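Local coordinates for Myo-inositol phosphohydrolase (Mitsuokella multacida, PDB 4WU3), which probably removes phosphate groups from inositol hexakisphosphate and related inositol phosphates as a phytase of the protein tyrosine phosphatase-like family, at residues Q272-K275 with L276-I279. The protein carries 2 engineered substitutions. Sequence-based numbering, arbitrary orientation.
Sequences QRQK and LIGI
L276 closes the last turn of helix 267-276 on Q272, and I277, the first residue past it, still bonds R273 O. L276 N donates to Q272 O at 2.9 Å, in the carbonyl plane. I277 N donates to R273 O at 3.1 Å, tilted 21° from the plane of the R273 carbonyl. At G278 the pattern tightens. G278 N bonds K275 O, three residues back, at 3.0 Å, and sits well above the carbonyl plane, with a C=O...N angle of only 109°. A water sits between Q274 O and I279 N, accepting from I279 N and probably donating to Q274 O.

The side chains follow the same turn. L276 CG lies 3.4 Å from Q272 O. I277 has CG1 between its backbone N and carbonyl carbon (chi1 67°), which places CG1 close to R273 O. I277 CD1 then lies beside the amide of Q274, 3.7 Å from Q274 OE1, and the two side chains point the same way. The chi2 bend of K275 runs its CD and CE along I279, with K275 CE 3.7 Å from I279 O. The chi4 bend turns K275 NZ to 3.5 Å from G278 O.

The second shell fixes the polar ends. D257 forms a salt bridge with R273 and accepts a hydrogen bond from Q274 NE2. R273 and Q274, both on D257, tie helix 267-276 to helix 247-261. R273 NH1 also bonds the carbonyls of T82 and K84, and Q272 NE2 hydrogen-bonds D281 OD2. The side chain of I279 is about 9 Å from a bound inositol-(1,3,4,5)-tetrakisphosphate. The arrangement is a helix C-terminus finished by an i to i-3 bond, in the N-terminal PTP-like half.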
ATOM      1  N   GLN A 272      -4.550  -9.366  20.702  1.00  9.67           N
ATOM      2  CA  GLN A 272      -3.697 -10.377  21.315  1.00  9.55           C
ATOM      3  C   GLN A 272      -4.398 -11.723  21.415  1.00  9.76           C
ATOM      4  O   GLN A 272      -3.807 -12.743  21.063  1.00  8.36           O
ATOM      5  CB  GLN A 272      -3.245  -9.948  22.705  1.00 10.74           C
ATOM      6  CG  GLN A 272      -2.076  -8.989  22.698  1.00 11.91           C
ATOM      7  CD  GLN A 272      -0.942  -9.502  21.845  1.00 12.61           C
ATOM      8  OE1 GLN A 272      -0.371 -10.550  22.123  1.00 12.83           O
ATOM      9  NE2 GLN A 272      -0.621  -8.768  20.783  1.00 13.49           N
ATOM     10  N   ARG A 273      -5.643 -11.757  21.890  1.00  9.51           N
ATOM     11  CA  ARG A 273      -6.255 -13.069  22.088  1.00 10.93           C
ATOM     12  C   ARG A 273      -6.533 -13.789  20.764  1.00 10.34           C
ATOM     13  O   ARG A 273      -6.412 -15.012  20.689  1.00  9.75           O
ATOM     14  CB  ARG A 273      -7.468 -13.022  23.014  1.00 12.11           C
ATOM     15  CG  ARG A 273      -8.710 -12.337  22.491  1.00 13.57           C
ATOM     16  CD  ARG A 273      -9.558 -11.941  23.685  1.00 13.80           C
ATOM     17  NE  ARG A 273     -10.932 -11.642  23.326  1.00 14.21           N
ATOM     18  CZ  ARG A 273     -11.928 -11.560  24.202  1.00 14.44           C
ATOM     19  NH1 ARG A 273     -11.698 -11.744  25.498  1.00 14.77           N
ATOM     20  NH2 ARG A 273     -13.154 -11.291  23.783  1.00 14.45           N
ATOM     21  N   GLN A 274      -6.843 -13.040  19.708  1.00 10.64           N
ATOM     22  CA  GLN A 274      -7.031 -13.667  18.401  1.00 10.12           C
ATOM     23  C   GLN A 274      -5.718 -14.201  17.832  1.00 10.77           C
ATOM     24  O   GLN A 274      -5.732 -15.103  16.999  1.00 12.13           O
ATOM     25  CB  GLN A 274      -7.716 -12.720  17.421  1.00  9.50           C
ATOM     26  CG  GLN A 274      -9.169 -12.408  17.787  1.00  9.38           C
ATOM     27  CD  GLN A 274     -10.094 -13.625  17.753  1.00  8.39           C
ATOM     28  OE1 GLN A 274      -9.952 -14.515  16.906  1.00  7.91           O
ATOM     29  NE2 GLN A 274     -11.070 -13.648  18.661  1.00  7.88           N
ATOM     30  N   LYS A 275      -4.585 -13.675  18.296  1.00 11.30           N
ATOM     31  CA  LYS A 275      -3.290 -14.277  17.963  1.00 12.08           C
ATOM     32  C   LYS A 275      -3.083 -15.538  18.789  1.00 12.39           C
ATOM     33  O   LYS A 275      -2.658 -16.565  18.270  1.00 11.55           O
ATOM     34  CB  LYS A 275      -2.127 -13.314  18.209  1.00 13.60           C
ATOM     35  CG  LYS A 275      -0.774 -14.012  18.311  1.00 15.14           C
ATOM     36  CD  LYS A 275      -0.309 -14.505  16.953  1.00 18.26           C
ATOM     37  CE  LYS A 275       0.713 -15.635  17.053  1.00 22.30           C
ATOM     38  NZ  LYS A 275       0.084 -16.971  17.317  1.00 22.93           N
ATOM     39  N   LEU A 276      -3.402 -15.469  20.076  1.00 12.56           N
ATOM     40  CA  LEU A 276      -3.155 -16.599  20.968  1.00 13.75           C
ATOM     41  C   LEU A 276      -3.921 -17.877  20.587  1.00 13.64           C
ATOM     42  O   LEU A 276      -3.411 -18.976  20.791  1.00 15.38           O
ATOM     43  CB  LEU A 276      -3.451 -16.205  22.413  1.00 13.38           C
ATOM     44  CG  LEU A 276      -2.441 -15.198  22.970  1.00 13.59           C
ATOM     45  CD1 LEU A 276      -2.954 -14.527  24.230  1.00 13.47           C
ATOM     46  CD2 LEU A 276      -1.109 -15.876  23.240  1.00 14.30           C
ATOM     47  N   ILE A 277      -5.129 -17.742  20.040  1.00 12.01           N
ATOM     48  CA  ILE A 277      -5.897 -18.911  19.603  1.00 12.14           C
ATOM     49  C   ILE A 277      -5.714 -19.178  18.105  1.00 12.65           C
ATOM     50  O   ILE A 277      -6.209 -20.173  17.568  1.00 13.49           O
ATOM     51  CB  ILE A 277      -7.399 -18.750  19.889  1.00 10.56           C
ATOM     52  CG1 ILE A 277      -7.988 -17.641  19.019  1.00 10.22           C
ATOM     53  CG2 ILE A 277      -7.621 -18.465  21.365  1.00  9.87           C
ATOM     54  CD1 ILE A 277      -9.492 -17.551  19.058  1.00  9.99           C
ATOM     55  N   GLY A 278      -4.997 -18.287  17.438  1.00 11.97           N
ATOM     56  CA  GLY A 278      -4.809 -18.392  16.009  1.00 12.21           C
ATOM     57  C   GLY A 278      -3.356 -18.377  15.583  1.00 11.92           C
ATOM     58  O   GLY A 278      -2.519 -19.071  16.153  1.00 12.19           O
ATOM     59  N   ILE A 279      -3.059 -17.573  14.574  1.00 11.91           N
ATOM     60  CA  ILE A 279      -1.770 -17.627  13.904  1.00 13.04           C
ATOM     61  C   ILE A 279      -1.230 -16.217  13.609  1.00 13.15           C
ATOM     62  O   ILE A 279      -0.027 -16.038  13.419  1.00 13.88           O
ATOM     63  CB  ILE A 279      -1.905 -18.468  12.606  1.00 13.33           C
ATOM     64  CG1 ILE A 279      -0.590 -18.552  11.844  1.00 15.89           C
ATOM     65  CG2 ILE A 279      -3.002 -17.916  11.712  1.00 13.07           C
ATOM     66  CD1 ILE A 279       0.451 -19.388  12.557  1.00 17.58           C
TER
HETATM   67  O   HOH W   1      -5.090 -15.339  14.240  1.00 16.98           O